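Local coordinates for protein beta-lactamase (Mycobacterium tuberculosis, PDB 4WHI) that probably belongs to the penicillin-binding protein and beta-lactamase family, of which this C-terminal all-beta domain is of unknown function, at residues A[23-28]-A[85-90]. Sequence-based numbering, arbitrary orientation.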
ATOM      1  N   GLY A  23      -4.130   5.786  -9.411  1.00 11.33           N
ATOM      2  CA  GLY A  23      -3.421   6.971  -9.872  1.00 12.87           C
ATOM      3  C   GLY A  23      -1.927   6.913  -9.654  1.00 13.31           C
ATOM      4  O   GLY A  23      -1.392   5.937  -9.116  1.00 12.56           O
ATOM      5  N   VAL A  24      -1.258   7.980 -10.080  1.00 14.28           N
ATOM      6  CA  VAL A  24       0.180   8.118  -9.941  1.00 13.13           C
ATOM      7  C   VAL A  24       0.425   9.187  -8.891  1.00 13.72           C
ATOM      8  O   VAL A  24       0.102  10.360  -9.092  1.00 16.12           O
ATOM      9  CB  VAL A  24       0.848   8.501 -11.271  1.00 14.43           C
ATOM     10  CG1 VAL A  24       2.349   8.676 -11.086  1.00 15.61           C
ATOM     11  CG2 VAL A  24       0.569   7.434 -12.316  1.00 15.42           C
ATOM     12  N   TYR A  25       0.995   8.762  -7.770  1.00 13.17           N
ATOM     13  CA  TYR A  25       1.230   9.631  -6.634  1.00 13.26           C
ATOM     14  C   TYR A  25       2.702  10.046  -6.626  1.00 14.11           C
ATOM     15  O   TYR A  25       3.599   9.215  -6.415  1.00 13.78           O
ATOM     16  CB  TYR A  25       0.855   8.908  -5.343  1.00 12.93           C
ATOM     17  CG  TYR A  25      -0.611   8.508  -5.231  1.00 12.33           C
ATOM     18  CD1 TYR A  25      -1.129   7.423  -5.944  1.00 13.22           C
ATOM     19  CD2 TYR A  25      -1.472   9.207  -4.399  1.00 12.69           C
ATOM     20  CE1 TYR A  25      -2.470   7.062  -5.827  1.00 13.64           C
ATOM     21  CE2 TYR A  25      -2.799   8.846  -4.266  1.00 13.66           C
ATOM     22  CZ  TYR A  25      -3.300   7.779  -4.984  1.00 12.62           C
ATOM     23  OH  TYR A  25      -4.634   7.441  -4.843  1.00 12.70           O
ATOM     24  N   ALA A  26       2.944  11.330  -6.880  1.00 14.19           N
ATOM     25  CA  ALA A  26       4.296  11.847  -7.066  1.00 14.73           C
ATOM     26  C   ALA A  26       5.076  11.983  -5.763  1.00 14.73           C
ATOM     27  O   ALA A  26       4.502  12.201  -4.694  1.00 13.31           O
ATOM     28  CB  ALA A  26       4.245  13.189  -7.771  1.00 15.56           C
ATOM     29  N   ASN A  27       6.394  11.856  -5.890  1.00 14.72           N
ATOM     30  CA  ASN A  27       7.340  12.093  -4.808  1.00 14.16           C
ATOM     31  C   ASN A  27       8.736  12.273  -5.423  1.00 15.25           C
ATOM     32  O   ASN A  27       9.228  11.377  -6.110  1.00 14.67           O
ATOM     33  CB  ASN A  27       7.312  10.895  -3.852  1.00 13.00           C
ATOM     34  CG  ASN A  27       8.214  11.072  -2.641  1.00 13.17           C
ATOM     35  OD1 ASN A  27       9.425  11.207  -2.773  1.00 14.48           O
ATOM     36  ND2 ASN A  27       7.632  11.016  -1.457  1.00 14.04           N
ATOM     37  N   ASP A  28       9.360  13.427  -5.177  1.00 17.08           N
ATOM     38  CA  ASP A  28      10.671  13.767  -5.749  1.00 20.36           C
ATOM     39  C   ASP A  28      11.793  12.843  -5.269  1.00 19.38           C
ATOM     40  O   ASP A  28      12.755  12.563  -6.002  1.00 23.13           O
ATOM     41  CB  ASP A  28      11.045  15.211  -5.373  1.00 25.21           C
ATOM     42  CG  ASP A  28      10.087  16.244  -5.949  1.00 31.38           C
ATOM     43  OD1 ASP A  28       9.476  15.973  -7.006  1.00 33.65           O
ATOM     44  OD2 ASP A  28       9.950  17.336  -5.348  1.00 40.31           O
ATOM     45  N   ASP A  85      -5.882  13.057  -2.087  1.00 21.29           N
ATOM     46  CA  ASP A  85      -4.903  12.894  -3.152  1.00 22.06           C
ATOM     47  C   ASP A  85      -3.527  12.456  -2.628  1.00 19.36           C
ATOM     48  O   ASP A  85      -2.549  12.508  -3.362  1.00 19.35           O
ATOM     49  CB  ASP A  85      -4.803  14.178  -3.985  1.00 26.39           C
ATOM     50  CG  ASP A  85      -5.950  14.322  -4.992  1.00 32.32           C
ATOM     51  OD1 ASP A  85      -6.714  13.350  -5.212  1.00 35.08           O
ATOM     52  OD2 ASP A  85      -6.081  15.414  -5.578  1.00 43.67           O
ATOM     53  N   THR A  86      -3.460  11.997  -1.379  1.00 16.49           N
ATOM     54  CA  THR A  86      -2.196  11.549  -0.798  1.00 17.50           C
ATOM     55  C   THR A  86      -2.213  10.056  -0.494  1.00 16.82           C
ATOM     56  O   THR A  86      -3.256   9.473  -0.147  1.00 16.70           O
ATOM     57  CB  THR A  86      -1.821  12.310   0.494  1.00 20.23           C
ATOM     58  OG1 THR A  86      -2.638  11.869   1.589  1.00 21.40           O
ATOM     59  CG2 THR A  86      -1.961  13.816   0.307  1.00 21.89           C
ATOM     60  N   LEU A  87      -1.036   9.457  -0.637  1.00 14.69           N
ATOM     61  CA  LEU A  87      -0.778   8.096  -0.224  1.00 13.94           C
ATOM     62  C   LEU A  87       0.431   8.138   0.703  1.00 13.89           C
ATOM     63  O   LEU A  87       1.478   8.641   0.318  1.00 14.97           O
ATOM     64  CB  LEU A  87      -0.472   7.241  -1.447  1.00 13.73           C
ATOM     65  CG  LEU A  87       0.085   5.838  -1.211  1.00 13.28           C
ATOM     66  CD1 LEU A  87      -0.868   5.005  -0.363  1.00 14.13           C
ATOM     67  CD2 LEU A  87       0.342   5.173  -2.547  1.00 14.41           C
ATOM     68  N   ASN A  88       0.274   7.627   1.921  1.00 13.37           N
ATOM     69  CA  ASN A  88       1.379   7.530   2.863  1.00 14.71           C
ATOM     70  C   ASN A  88       1.809   6.082   2.978  1.00 14.62           C
ATOM     71  O   ASN A  88       1.002   5.218   3.318  1.00 14.15           O
ATOM     72  CB  ASN A  88       0.987   8.063   4.242  1.00 16.75           C
ATOM     73  CG  ASN A  88       2.133   7.994   5.237  1.00 20.01           C
ATOM     74  OD1 ASN A  88       2.347   6.969   5.876  1.00 22.79           O
ATOM     75  ND2 ASN A  88       2.882   9.083   5.362  1.00 22.55           N
ATOM     76  N   LEU A  89       3.076   5.835   2.675  1.00 15.17           N
ATOM     77  CA  LEU A  89       3.678   4.517   2.795  1.00 15.32           C
ATOM     78  C   LEU A  89       4.604   4.521   4.000  1.00 17.29           C
ATOM     79  O   LEU A  89       5.673   5.142   3.973  1.00 17.89           O
ATOM     80  CB  LEU A  89       4.477   4.194   1.538  1.00 14.01           C
ATOM     81  CG  LEU A  89       3.702   4.152   0.225  1.00 12.71           C
ATOM     82  CD1 LEU A  89       4.657   3.748  -0.885  1.00 13.44           C
ATOM     83  CD2 LEU A  89       2.519   3.193   0.306  1.00 12.53           C
ATOM     84  N   GLU A  90       4.196   3.835   5.061  1.00 18.68           N
ATOM     85  CA  GLU A  90       4.981   3.847   6.293  1.00 20.68           C
ATOM     86  C   GLU A  90       6.418   3.356   6.085  1.00 20.53           C
ATOM     87  O   GLU A  90       7.341   3.871   6.717  1.00 21.33           O
ATOM     88  CB  GLU A  90       4.280   3.084   7.417  1.00 25.05           C
ATOM     89  CG  GLU A  90       4.030   1.612   7.152  1.00 27.65           C
ATOM     90  CD  GLU A  90       3.724   0.816   8.417  1.00 30.87           C
ATOM     91  OE1 GLU A  90       3.947   1.322   9.536  1.00 41.55           O
ATOM     92  OE2 GLU A  90       3.261  -0.330   8.291  1.00 27.06           O
TER
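Y25 meets L87 through its ring, and this pair carries the contact between 23-28 and 85-90. Y25 is the last residue of strand 23-25 and is buried. Its side chain sets out toward the other segment. CG of Y25 sits anti to the carbonyl carbon (chi1 -62°), which lays the ring across the start of strand 86-89. L87 presents its CB, not its branched end, to one face of that ring. The CB of L87 lies 4.0 Å from the Y25 ring centroid and 25° off the ring normal, a CH-pi contact. It is displaced toward the rim, so the closest ring atom is Y25 CD2, 3.7 Å from L87 CB. The two side chains cross at about a right angle. The L87 CG lies opposite the backbone N (chi1 169°), and the L87 side chain also packs against A33, V35, A80 and F82.

The backbone of the second segment also borders the ring. D85 O lies 3.6 Å from Y25 CD2, and T86 C is 4.0 Å from Y25 CE2. Both approach obliquely. No hydrogen bond joins the two segments. The Y25 hydroxyl bonds instead to Y21 O, which ties the far end of the ring to the chain just before the strand. Beyond Y25, the chain is held by other parts of the fold: A26 shares backbone hydrogen bonding with T101, and N27 ND2 bonds to L97 O and T99 O.

The two strands are not sheet neighbours. Strand 23-25 pairs antiparallel with 33-38, and strand 86-89 lies between 77-83 and 99-101. The backbone pairing of A26 with T101 is consistent with a sheet that curls so that its first strand comes near its last ones. Y25 also touches V35 of strand 33-38 and F100 of strand 99-101, so it meets both ends of the sheet order.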